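Local coordinates for protein probable glutamine synthetase (PDB 4HPP) that is of unknown function but, as a probable member of the glutamine synthetase family, binds glutamic acid and magnesium in its catalytic domain, at residues Val126-Glu131 / Val235-Ser240; Arg313-Val318 / Asn330-Pro335; Ala197-Ala202 / Cys341-Met346; Glu173-Leu178 / Thr189-Gln194. One frame throughout, in Å; residues are numbered along the deposited sequence.

Contact 1: residues Val126-Glu131 / Val235-Ser240; sequences VIAAFE and VHLHLS. With GLU (glutamic acid), chain D.
Residues Ile-127 to Glu-131 run antiparallel to His-236 to Ser-240, with strand axes 4.5 Å apart at 164°, and six backbone hydrogen bonds close the pairs Ile-127/Ser-240, Ala-129/His-238 and Glu-131/His-236. The shortest of the six joins His-238 N to Ala-129 O at 2.8 Å.

The face carrying Ala-128, Phe-130, Leu-237 and Leu-239 is apolar and lies against helices 196-216 and 342-358. Here Leu-237 CD1 stands 3.8 Å from the centroid of the Phe-130 ring, 9° off the ring normal, which defines a CH-pi contact over the face. Val-235 CG1 comes to the same ring in its plane, at the CD1 edge, and Leu-237 CD1 also packs on Ala-128 CB.

The face of Glu-131, His-236 and His-238, which also carries Ile-127, Ala-129 and Ser-240, gathers polar groups at its Glu-131 end. With CG beside its own backbone N (chi1 -70°) and the chain extended beyond, Glu-131 brings its carboxylate to both imidazoles. Its OE1 takes a weak, bent bond from His-238 NE2 at 3.0 Å; the firmer partner of that ring is Asn-330, through ND1. A water donates to Glu-131 OE2 at 2.6 Å and lies 2.8 Å from His-236 ND1. Through its other ring nitrogen, NE2, His-236 donates to OXT of the bound glutamic acid at 3.0 Å.

One carboxylate thus engages one imidazole directly and the other through water, which is consistent with Glu-131 acting as a second-shell residue that helps fix the rotation of the ligand-binding ring of His-236.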
# COMPACT_ATOMS: atom_id res chain seq x y z
N VAL A 126 -26.25 -42.90 -24.49
CA VAL A 126 -26.27 -41.47 -24.84
C VAL A 126 -24.98 -40.75 -24.55
O VAL A 126 -24.50 -40.75 -23.41
CB VAL A 126 -27.47 -40.75 -24.24
CG1 VAL A 126 -27.44 -39.28 -24.65
CG2 VAL A 126 -28.75 -41.42 -24.76
N ILE A 127 -24.42 -40.14 -25.58
CA ILE A 127 -23.11 -39.55 -25.49
C ILE A 127 -23.32 -38.11 -25.82
O ILE A 127 -23.82 -37.80 -26.92
CB ILE A 127 -22.18 -40.11 -26.58
CG1 ILE A 127 -21.99 -41.63 -26.41
CG2 ILE A 127 -20.85 -39.38 -26.53
CD1 ILE A 127 -20.79 -42.05 -25.58
N ALA A 128 -22.92 -37.24 -24.89
CA ALA A 128 -23.15 -35.81 -25.03
C ALA A 128 -22.04 -34.96 -24.44
O ALA A 128 -21.30 -35.37 -23.52
CB ALA A 128 -24.50 -35.40 -24.44
N ALA A 129 -21.97 -33.74 -24.98
CA ALA A 129 -21.09 -32.69 -24.48
C ALA A 129 -21.79 -31.32 -24.65
O ALA A 129 -22.40 -31.03 -25.68
CB ALA A 129 -19.74 -32.75 -25.17
N PHE A 130 -21.78 -30.56 -23.56
CA PHE A 130 -22.26 -29.17 -23.51
C PHE A 130 -21.09 -28.18 -23.75
O PHE A 130 -20.02 -28.32 -23.13
CB PHE A 130 -22.85 -28.87 -22.15
CG PHE A 130 -24.07 -29.63 -21.79
CD1 PHE A 130 -25.33 -29.00 -21.82
CD2 PHE A 130 -23.99 -30.95 -21.35
CE1 PHE A 130 -26.50 -29.66 -21.42
CE2 PHE A 130 -25.14 -31.63 -20.96
CZ PHE A 130 -26.41 -30.99 -20.99
N GLU A 131 -21.30 -27.20 -24.64
CA GLU A 131 -20.30 -26.18 -24.91
C GLU A 131 -20.84 -24.96 -24.22
O GLU A 131 -22.04 -24.66 -24.34
CB GLU A 131 -20.16 -25.89 -26.41
CG GLU A 131 -19.53 -26.98 -27.30
CD GLU A 131 -19.33 -26.51 -28.76
OE1 GLU A 131 -18.61 -27.21 -29.49
OE2 GLU A 131 -19.85 -25.42 -29.20
N VAL A 235 -25.34 -22.14 -25.10
CA VAL A 235 -24.92 -23.42 -24.63
C VAL A 235 -25.31 -24.31 -25.80
O VAL A 235 -26.41 -24.21 -26.29
CB VAL A 235 -25.66 -23.86 -23.35
CG1 VAL A 235 -25.58 -25.39 -23.13
CG2 VAL A 235 -25.12 -23.15 -22.11
N HIS A 236 -24.41 -25.18 -26.26
CA HIS A 236 -24.75 -26.09 -27.35
C HIS A 236 -24.53 -27.49 -26.92
O HIS A 236 -23.51 -27.83 -26.33
CB HIS A 236 -23.92 -25.85 -28.61
CG HIS A 236 -24.10 -24.49 -29.23
ND1 HIS A 236 -23.14 -23.91 -29.98
CD2 HIS A 236 -25.16 -23.56 -29.15
CE1 HIS A 236 -23.57 -22.67 -30.38
NE2 HIS A 236 -24.79 -22.46 -29.87
N LEU A 237 -25.48 -28.34 -27.25
CA LEU A 237 -25.42 -29.69 -26.75
C LEU A 237 -25.14 -30.53 -27.99
O LEU A 237 -25.93 -30.46 -28.91
CB LEU A 237 -26.76 -30.01 -26.10
CG LEU A 237 -27.13 -31.41 -25.68
CD1 LEU A 237 -26.07 -31.97 -24.74
CD2 LEU A 237 -28.48 -31.36 -25.00
N HIS A 238 -24.00 -31.25 -28.02
CA HIS A 238 -23.70 -32.25 -29.05
C HIS A 238 -24.09 -33.60 -28.58
O HIS A 238 -23.66 -34.03 -27.52
CB HIS A 238 -22.21 -32.29 -29.32
CG HIS A 238 -21.68 -31.04 -29.92
ND1 HIS A 238 -21.67 -30.82 -31.27
CD2 HIS A 238 -21.17 -29.89 -29.33
CE1 HIS A 238 -21.18 -29.59 -31.53
NE2 HIS A 238 -20.85 -29.02 -30.34
N LEU A 239 -24.95 -34.26 -29.34
CA LEU A 239 -25.42 -35.61 -28.99
C LEU A 239 -25.11 -36.60 -30.09
O LEU A 239 -25.33 -36.32 -31.28
CB LEU A 239 -26.90 -35.65 -28.70
CG LEU A 239 -27.19 -34.98 -27.36
CD1 LEU A 239 -28.64 -34.51 -27.28
CD2 LEU A 239 -26.87 -35.95 -26.24
N SER A 240 -24.49 -37.71 -29.69
CA SER A 240 -24.33 -38.87 -30.55
C SER A 240 -25.04 -40.01 -29.82
O SER A 240 -25.23 -39.97 -28.59
CB SER A 240 -22.86 -39.16 -30.88
OG SER A 240 -22.15 -39.79 -29.83
N GLU D . -22.86 -16.98 -28.96
CA GLU D . -23.74 -17.82 -29.86
C GLU D . -25.02 -18.40 -29.20
O GLU D . -25.73 -17.72 -28.47
CB GLU D . -22.94 -18.96 -30.47
CG GLU D . -21.93 -18.51 -31.49
CD GLU D . -21.02 -19.61 -31.90
OE1 GLU D . -21.11 -20.00 -33.08
OE2 GLU D . -20.23 -20.11 -31.05
OXT GLU D . -25.38 -19.57 -29.36
O HOH W 1 -21.19 -25.23 -31.47

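Contact 2: residues Arg313-Val318 / Asn330-Pro335; sequences RICPVV and NLEFRP
Arg-313 and Glu-332 both set CG anti to the backbone N (chi1 173° and 151°), and from this pair of antiparallel strands in the curled sheet of the glutamine synthetase catalytic domain their side chains run alongside each other in the same direction. The arginine then bends at chi3, bringing NE and NH1 onto a single carboxylate oxygen. Arg-313 NH1 lies 2.5 Å from Glu-332 OE2, a doubtfully short length, so the salt bridge rests on the pairing; NE makes a weak, bent bond to that atom at 2.9 Å, and the guanidinium and carboxylate planes are 68° apart. Arg-334 NE adds a weak third bond to Glu-332 OE2 at 3.3 Å, completing a salt-bridge network in which two arginines gather round one anion. Arg-334 belongs to the glutamic acid pocket, so the network probably steadies a pocket residue.

Beneath it Arg-313 and Glu-332 form a hydrogen-bonded backbone pair, Glu-332 N donating to Arg-313 O at 2.8 Å. On the opposite face of the sheet Ile-314 CG1 packs on Leu-331 CD2 at 3.6 Å. Asn-330 OD1, near Cys-315, is hydrogen-bonded to His-238. Cys-315 SG sits 3.7 Å above the guanidinium plane of Arg-313, toward its rim, and 3.6 Å from Glu-332 CB.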
# COMPACT_ATOMS: atom_id res chain seq x y z
N ARG A 313 -28.23 -28.93 -35.76
CA ARG A 313 -27.19 -28.92 -36.78
C ARG A 313 -26.42 -30.21 -36.76
O ARG A 313 -25.98 -30.67 -35.71
CB ARG A 313 -26.24 -27.74 -36.58
CG ARG A 313 -25.02 -27.73 -37.50
CD ARG A 313 -24.25 -26.42 -37.39
NE ARG A 313 -23.44 -26.34 -36.16
CZ ARG A 313 -22.18 -26.75 -36.04
NH1 ARG A 313 -21.56 -26.62 -34.87
NH2 ARG A 313 -21.53 -27.30 -37.07
N ILE A 314 -26.30 -30.81 -37.93
CA ILE A 314 -25.43 -31.95 -38.16
C ILE A 314 -23.99 -31.48 -38.21
O ILE A 314 -23.65 -30.58 -38.99
CB ILE A 314 -25.77 -32.62 -39.50
CG1 ILE A 314 -27.27 -33.00 -39.55
CG2 ILE A 314 -24.90 -33.84 -39.69
CD1 ILE A 314 -27.86 -32.96 -40.95
N CYS A 315 -23.15 -32.07 -37.36
CA CYS A 315 -21.71 -31.74 -37.28
C CYS A 315 -20.94 -32.81 -38.03
O CYS A 315 -20.61 -33.88 -37.45
CB CYS A 315 -21.19 -31.68 -35.82
SG CYS A 315 -22.03 -30.48 -34.75
N PRO A 316 -20.64 -32.53 -39.31
CA PRO A 316 -20.12 -33.56 -40.18
C PRO A 316 -18.74 -33.99 -39.68
O PRO A 316 -18.13 -33.30 -38.84
CB PRO A 316 -20.02 -32.87 -41.53
CG PRO A 316 -19.73 -31.44 -41.19
CD PRO A 316 -20.28 -31.18 -39.80
N VAL A 317 -18.27 -35.13 -40.16
CA VAL A 317 -16.96 -35.62 -39.77
C VAL A 317 -15.78 -34.77 -40.34
O VAL A 317 -15.94 -34.03 -41.31
CB VAL A 317 -16.85 -37.12 -40.10
CG1 VAL A 317 -17.73 -37.92 -39.13
CG2 VAL A 317 -17.23 -37.37 -41.56
N VAL A 318 -14.62 -34.84 -39.69
CA VAL A 318 -13.37 -34.25 -40.23
C VAL A 318 -12.44 -35.41 -40.72
O VAL A 318 -11.93 -36.19 -39.90
CB VAL A 318 -12.68 -33.22 -39.23
CG1 VAL A 318 -13.65 -32.71 -38.18
CG2 VAL A 318 -11.45 -33.79 -38.51
N ASN A 330 -22.15 -36.25 -34.90
CA ASN A 330 -23.11 -35.94 -33.89
C ASN A 330 -24.06 -34.88 -34.37
O ASN A 330 -23.90 -34.34 -35.49
CB ASN A 330 -22.40 -35.55 -32.56
CG ASN A 330 -21.79 -34.16 -32.60
OD1 ASN A 330 -22.50 -33.13 -32.57
ND2 ASN A 330 -20.47 -34.11 -32.63
N LEU A 331 -25.06 -34.60 -33.54
CA LEU A 331 -26.00 -33.52 -33.76
C LEU A 331 -26.03 -32.52 -32.61
O LEU A 331 -26.20 -32.85 -31.41
CB LEU A 331 -27.40 -34.11 -33.99
CG LEU A 331 -27.61 -34.90 -35.31
CD1 LEU A 331 -28.36 -36.20 -35.07
CD2 LEU A 331 -28.41 -34.02 -36.24
N GLU A 332 -25.92 -31.27 -33.00
CA GLU A 332 -25.87 -30.16 -32.13
C GLU A 332 -27.20 -29.36 -32.10
O GLU A 332 -27.62 -28.78 -33.12
CB GLU A 332 -24.73 -29.28 -32.63
CG GLU A 332 -24.90 -27.81 -32.33
CD GLU A 332 -23.59 -27.07 -32.35
OE1 GLU A 332 -22.75 -27.28 -31.43
OE2 GLU A 332 -23.40 -26.27 -33.26
N PHE A 333 -27.83 -29.37 -30.91
CA PHE A 333 -29.01 -28.56 -30.50
C PHE A 333 -28.53 -27.18 -30.00
O PHE A 333 -27.59 -27.08 -29.22
CB PHE A 333 -29.78 -29.33 -29.40
CG PHE A 333 -31.03 -28.64 -28.86
CD1 PHE A 333 -30.94 -27.58 -27.94
CD2 PHE A 333 -32.31 -29.08 -29.24
CE1 PHE A 333 -32.08 -26.95 -27.44
CE2 PHE A 333 -33.45 -28.47 -28.74
CZ PHE A 333 -33.33 -27.41 -27.83
N ARG A 334 -29.19 -26.12 -30.45
CA ARG A 334 -28.59 -24.80 -30.32
C ARG A 334 -29.40 -23.82 -29.51
O ARG A 334 -28.81 -22.90 -28.91
CB ARG A 334 -28.22 -24.21 -31.70
CG ARG A 334 -27.32 -25.12 -32.49
CD ARG A 334 -26.80 -24.53 -33.79
NE ARG A 334 -25.58 -23.77 -33.58
CZ ARG A 334 -25.51 -22.45 -33.70
NH1 ARG A 334 -24.35 -21.80 -33.50
NH2 ARG A 334 -26.63 -21.78 -34.04
N PRO A 335 -30.74 -24.01 -29.44
CA PRO A 335 -31.51 -23.04 -28.65
C PRO A 335 -31.47 -23.36 -27.14
O PRO A 335 -32.48 -23.68 -26.48
CB PRO A 335 -32.91 -23.07 -29.29
CG PRO A 335 -32.84 -24.09 -30.41
CD PRO A 335 -31.62 -24.94 -30.17

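Contact 3: residues Ala197-Ala202 / Cys341-Met346; sequences AAADRA and CPHLAM
His-343 reaches across to Ala-199 and Asp-200 where helices 196-216 and 342-358 pack, their local axes 8.8 Å apart at 132°. At its CB the torsion (chi1 -49°) puts CG beside the backbone N and turns the ring toward the other helix. CG then lies 3.8 Å from Ala-199 CB, and CD2 comes closer, 3.3 Å from the same methyl, which sits over one face of the imidazole. CE1 approaches Asp-200 OD2 at 3.8 Å. The tip, NE2, donates to Asp-200 OD2 at 2.8 Å; the N-H...O angle of 173° makes the bond straight, and OD2 lies in the ring plane.

Around this bond the interface is apolar. Pro-342 CB rests on Ala-202 CB at 3.6 Å and Ala-199 O at 3.5 Å, and the extended Met-346 carries its CE to Ala-198 CB at 3.9 Å. Phe-130 of strand 124-137 adjoins both Ala-202 and Met-346, placing the two helices against the apolar side of the sheet.

Asp-200 also forms a salt bridge through OD1 to Arg-109 of helix 108-121. Both oxygens of this buried carboxylate are therefore engaged, which probably favours its negative charge, and the His-343 bond ties down the rotation of the imidazole.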
# COMPACT_ATOMS: atom_id res chain seq x y z
N ALA A 197 -23.52 -38.43 -16.44
CA ALA A 197 -22.21 -37.82 -16.30
C ALA A 197 -22.08 -36.62 -17.27
O ALA A 197 -21.46 -35.62 -16.92
CB ALA A 197 -21.08 -38.86 -16.49
N ALA A 198 -22.71 -36.69 -18.44
CA ALA A 198 -22.64 -35.59 -19.42
C ALA A 198 -23.28 -34.30 -18.86
O ALA A 198 -22.62 -33.26 -18.86
CB ALA A 198 -23.26 -35.99 -20.77
N ALA A 199 -24.49 -34.39 -18.30
CA ALA A 199 -25.08 -33.26 -17.54
C ALA A 199 -24.32 -32.84 -16.26
O ALA A 199 -24.18 -31.64 -15.97
CB ALA A 199 -26.54 -33.52 -17.23
N ASP A 200 -23.80 -33.82 -15.50
CA ASP A 200 -22.92 -33.47 -14.36
C ASP A 200 -21.76 -32.59 -14.82
O ASP A 200 -21.43 -31.56 -14.18
CB ASP A 200 -22.40 -34.70 -13.64
CG ASP A 200 -23.51 -35.53 -13.00
OD1 ASP A 200 -23.18 -36.61 -12.45
OD2 ASP A 200 -24.70 -35.12 -13.04
N ARG A 201 -21.20 -32.97 -15.97
CA ARG A 201 -20.09 -32.18 -16.56
C ARG A 201 -20.55 -30.73 -16.84
O ARG A 201 -19.86 -29.76 -16.46
CB ARG A 201 -19.53 -32.88 -17.79
CG ARG A 201 -18.26 -32.31 -18.39
CD ARG A 201 -17.60 -33.40 -19.23
NE ARG A 201 -17.00 -34.43 -18.34
CZ ARG A 201 -16.22 -35.46 -18.69
NH1 ARG A 201 -15.86 -35.69 -19.93
NH2 ARG A 201 -15.78 -36.26 -17.74
N ALA A 202 -21.73 -30.58 -17.41
CA ALA A 202 -22.20 -29.25 -17.71
C ALA A 202 -22.22 -28.48 -16.39
O ALA A 202 -21.67 -27.40 -16.30
CB ALA A 202 -23.55 -29.31 -18.36
N CYS A 341 -31.22 -26.12 -16.29
CA CYS A 341 -30.71 -27.20 -15.46
C CYS A 341 -30.13 -28.33 -16.37
O CYS A 341 -30.86 -29.13 -16.92
CB CYS A 341 -31.79 -27.68 -14.48
SG CYS A 341 -31.47 -29.34 -13.83
N PRO A 342 -28.80 -28.41 -16.54
CA PRO A 342 -28.24 -29.42 -17.51
C PRO A 342 -29.00 -30.76 -17.64
O PRO A 342 -29.28 -31.21 -18.76
CB PRO A 342 -26.83 -29.64 -16.97
CG PRO A 342 -26.47 -28.35 -16.30
CD PRO A 342 -27.74 -27.57 -15.94
N HIS A 343 -29.34 -31.38 -16.52
CA HIS A 343 -30.16 -32.63 -16.46
C HIS A 343 -31.53 -32.52 -16.96
O HIS A 343 -31.98 -33.44 -17.62
CB HIS A 343 -30.28 -33.05 -15.05
CG HIS A 343 -28.96 -33.08 -14.35
ND1 HIS A 343 -28.51 -32.04 -13.64
CD2 HIS A 343 -27.98 -34.06 -14.30
CE1 HIS A 343 -27.28 -32.34 -13.14
NE2 HIS A 343 -26.97 -33.58 -13.55
N LEU A 344 -32.23 -31.43 -16.63
CA LEU A 344 -33.59 -31.26 -17.13
C LEU A 344 -33.56 -30.97 -18.63
O LEU A 344 -34.31 -31.56 -19.42
CB LEU A 344 -34.34 -30.19 -16.33
CG LEU A 344 -35.75 -29.84 -16.82
CD1 LEU A 344 -36.64 -31.06 -16.63
CD2 LEU A 344 -36.33 -28.62 -16.14
N ALA A 345 -32.65 -30.11 -19.04
CA ALA A 345 -32.52 -29.76 -20.43
C ALA A 345 -32.17 -30.97 -21.27
O ALA A 345 -32.87 -31.22 -22.25
CB ALA A 345 -31.51 -28.64 -20.61
N MET A 346 -31.12 -31.73 -20.90
CA MET A 346 -30.71 -32.88 -21.72
C MET A 346 -31.84 -33.94 -21.74
O MET A 346 -32.23 -34.39 -22.81
CB MET A 346 -29.38 -33.44 -21.24
CG MET A 346 -28.98 -34.84 -21.75
SD MET A 346 -27.30 -35.10 -21.19
CE MET A 346 -26.97 -36.82 -21.68

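Contact 4: residues Glu173-Leu178 / Thr189-Gln194; sequences EPEMFL and TCRPAQ
Arg-191 grips Glu-173 through two nitrogens that converge on one oxygen: NE and NH2 each lie 3.0 Å from Glu-173 OE2. Relative to the guanidinium, OE2 lies at the edge and in plane; relative to the carboxylate, both donors approach from the same face, NE from well above the plane and NH2 tilted on the syn side. The two planes are accordingly almost perpendicular, at 87°. A sharp bend at chi3 of Arg-191 (13°) folds NE back over Glu-173. The other oxygen, Glu-173 OE1, pairs with Arg-201 NH1, which also binds Arg-191 O, so this carboxylate bridges two arginines.

Backbone bonds continue from there. Arg-191 N donates to Glu-173 O at 3.1 Å. Thr-189 O receives Glu-175 N at 2.9 Å and, more weakly, Met-176 N at 3.3 Å, while Thr-189 N returns a bond to Met-176 O. Two residues facing one, with the register shifting by one, make a classic beta bulge in the hairpin of strands 174-179 and 185-194.

Outward from these bonds the contact is packing. Pro-174 and Cys-190 form a non-hydrogen-bonded pair with diverging side chains, yet Cys-190 SG, beside its backbone N (chi1 -65°), stays 3.6 Å from Pro-174 CA. Pro-174 turns its ring onto helix 159-169, and Cys-190 leans on helix 196-216. The Glu-175 side chain crosses that of Arg-191 at about a right angle, its OE2 3.4 Å from Arg-191 CG. Met-176 packs on Arg-24 of the second subunit. A separate inter-subunit link is the hydrogen bond between Phe-177 O and Ser-25 OG of that subunit.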
# COMPACT_ATOMS: atom_id res chain seq x y z
N GLU A 173 -12.30 -33.36 -18.14
CA GLU A 173 -11.61 -33.47 -19.45
C GLU A 173 -11.69 -32.18 -20.31
O GLU A 173 -12.11 -32.18 -21.47
CB GLU A 173 -12.10 -34.69 -20.21
CG GLU A 173 -11.95 -35.99 -19.42
CD GLU A 173 -12.52 -37.18 -20.15
OE1 GLU A 173 -13.79 -37.23 -20.33
OE2 GLU A 173 -11.71 -38.05 -20.55
N PRO A 174 -11.25 -31.06 -19.73
CA PRO A 174 -11.23 -29.87 -20.58
C PRO A 174 -10.50 -30.19 -21.92
O PRO A 174 -9.60 -31.02 -21.96
CB PRO A 174 -10.45 -28.88 -19.73
CG PRO A 174 -9.58 -29.75 -18.83
CD PRO A 174 -10.46 -30.90 -18.51
N GLU A 175 -10.86 -29.55 -23.01
CA GLU A 175 -10.15 -29.80 -24.24
C GLU A 175 -9.86 -28.54 -25.11
O GLU A 175 -8.84 -28.50 -25.78
CB GLU A 175 -10.89 -30.89 -25.04
CG GLU A 175 -11.44 -30.50 -26.41
CD GLU A 175 -12.41 -31.55 -26.99
OE1 GLU A 175 -13.53 -31.18 -27.47
OE2 GLU A 175 -12.05 -32.74 -26.94
N MET A 176 -10.73 -27.51 -25.09
CA MET A 176 -10.55 -26.30 -25.89
C MET A 176 -10.84 -25.08 -25.01
O MET A 176 -11.76 -25.13 -24.21
CB MET A 176 -11.52 -26.35 -27.05
CG MET A 176 -11.00 -26.03 -28.42
SD MET A 176 -9.67 -27.09 -29.03
CE MET A 176 -8.88 -25.80 -29.98
N PHE A 177 -10.06 -24.01 -25.12
CA PHE A 177 -10.38 -22.73 -24.47
C PHE A 177 -10.14 -21.68 -25.51
O PHE A 177 -9.15 -21.73 -26.23
CB PHE A 177 -9.52 -22.44 -23.21
CG PHE A 177 -9.80 -21.09 -22.59
CD1 PHE A 177 -10.72 -20.96 -21.55
CD2 PHE A 177 -9.16 -19.95 -23.05
CE1 PHE A 177 -11.04 -19.69 -21.04
CE2 PHE A 177 -9.45 -18.69 -22.52
CZ PHE A 177 -10.38 -18.57 -21.50
N LEU A 178 -11.05 -20.73 -25.64
CA LEU A 178 -10.89 -19.75 -26.73
C LEU A 178 -11.61 -18.45 -26.40
O LEU A 178 -12.68 -18.48 -25.81
CB LEU A 178 -11.41 -20.37 -28.04
CG LEU A 178 -12.81 -21.01 -28.10
CD1 LEU A 178 -13.80 -20.12 -28.86
CD2 LEU A 178 -12.79 -22.40 -28.73
N THR A 189 -14.68 -25.99 -23.84
CA THR A 189 -15.35 -27.18 -24.29
C THR A 189 -14.60 -28.35 -23.63
O THR A 189 -13.40 -28.26 -23.25
CB THR A 189 -15.34 -27.35 -25.83
OG1 THR A 189 -13.99 -27.36 -26.26
CG2 THR A 189 -16.01 -26.24 -26.60
N CYS A 190 -15.32 -29.45 -23.49
CA CYS A 190 -14.76 -30.63 -22.90
C CYS A 190 -15.11 -31.85 -23.73
O CYS A 190 -15.95 -31.79 -24.64
CB CYS A 190 -15.31 -30.82 -21.50
SG CYS A 190 -14.80 -29.52 -20.36
N ARG A 191 -14.48 -32.97 -23.37
CA ARG A 191 -14.70 -34.21 -24.04
C ARG A 191 -16.12 -34.72 -23.72
O ARG A 191 -16.62 -34.52 -22.65
CB ARG A 191 -13.59 -35.17 -23.60
CG ARG A 191 -12.24 -34.85 -24.29
CD ARG A 191 -11.11 -35.83 -23.99
NE ARG A 191 -11.61 -37.06 -23.34
CZ ARG A 191 -12.33 -38.04 -23.93
NH1 ARG A 191 -12.64 -37.96 -25.23
NH2 ARG A 191 -12.74 -39.09 -23.19
N PRO A 192 -16.77 -35.40 -24.65
CA PRO A 192 -18.14 -35.91 -24.33
C PRO A 192 -18.18 -36.90 -23.14
O PRO A 192 -17.15 -37.49 -22.80
CB PRO A 192 -18.50 -36.68 -25.60
CG PRO A 192 -17.40 -36.42 -26.61
CD PRO A 192 -16.19 -36.07 -25.83
N ALA A 193 -19.33 -37.11 -22.50
CA ALA A 193 -19.48 -38.15 -21.40
C ALA A 193 -20.77 -38.94 -21.65
O ALA A 193 -21.61 -38.47 -22.39
CB ALA A 193 -19.54 -37.52 -19.99
N GLN A 194 -20.95 -40.11 -21.03
CA GLN A 194 -22.13 -40.89 -21.33
C GLN A 194 -23.24 -40.63 -20.34
O GLN A 194 -23.01 -40.58 -19.18
CB GLN A 194 -21.79 -42.36 -21.39
CG GLN A 194 -22.89 -43.22 -22.02
CD GLN A 194 -22.58 -44.71 -21.94
OE1 GLN A 194 -23.39 -45.56 -22.33
NE2 GLN A 194 -21.42 -45.04 -21.41

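Contacts 1, 2 and 4 lie in one curled sheet. Contact 1, whose His-236 is among the residues bonded to the glutamic acid, touches the other three. Contact 2, its centre about 9 Å away, joins it through Leu-239 N to Leu-331 O at 2.8 Å and brings Arg-334 to the same pocket. Contact 4 joins through Ala-193 N to Ala-128 O at 2.8 Å; its Thr-189 side chain is about 7 Å from the magnesium. The helices of contact 3 back contact 1, Ala-202 CB lying 3.4 Å from Phe-130 CD2, and reach contact 4 with Ala-198 CB 3.4 Å from Ala-193 O. Contact 2 touches neither contact 3 nor 4, its nearest atoms about 7 Å from each.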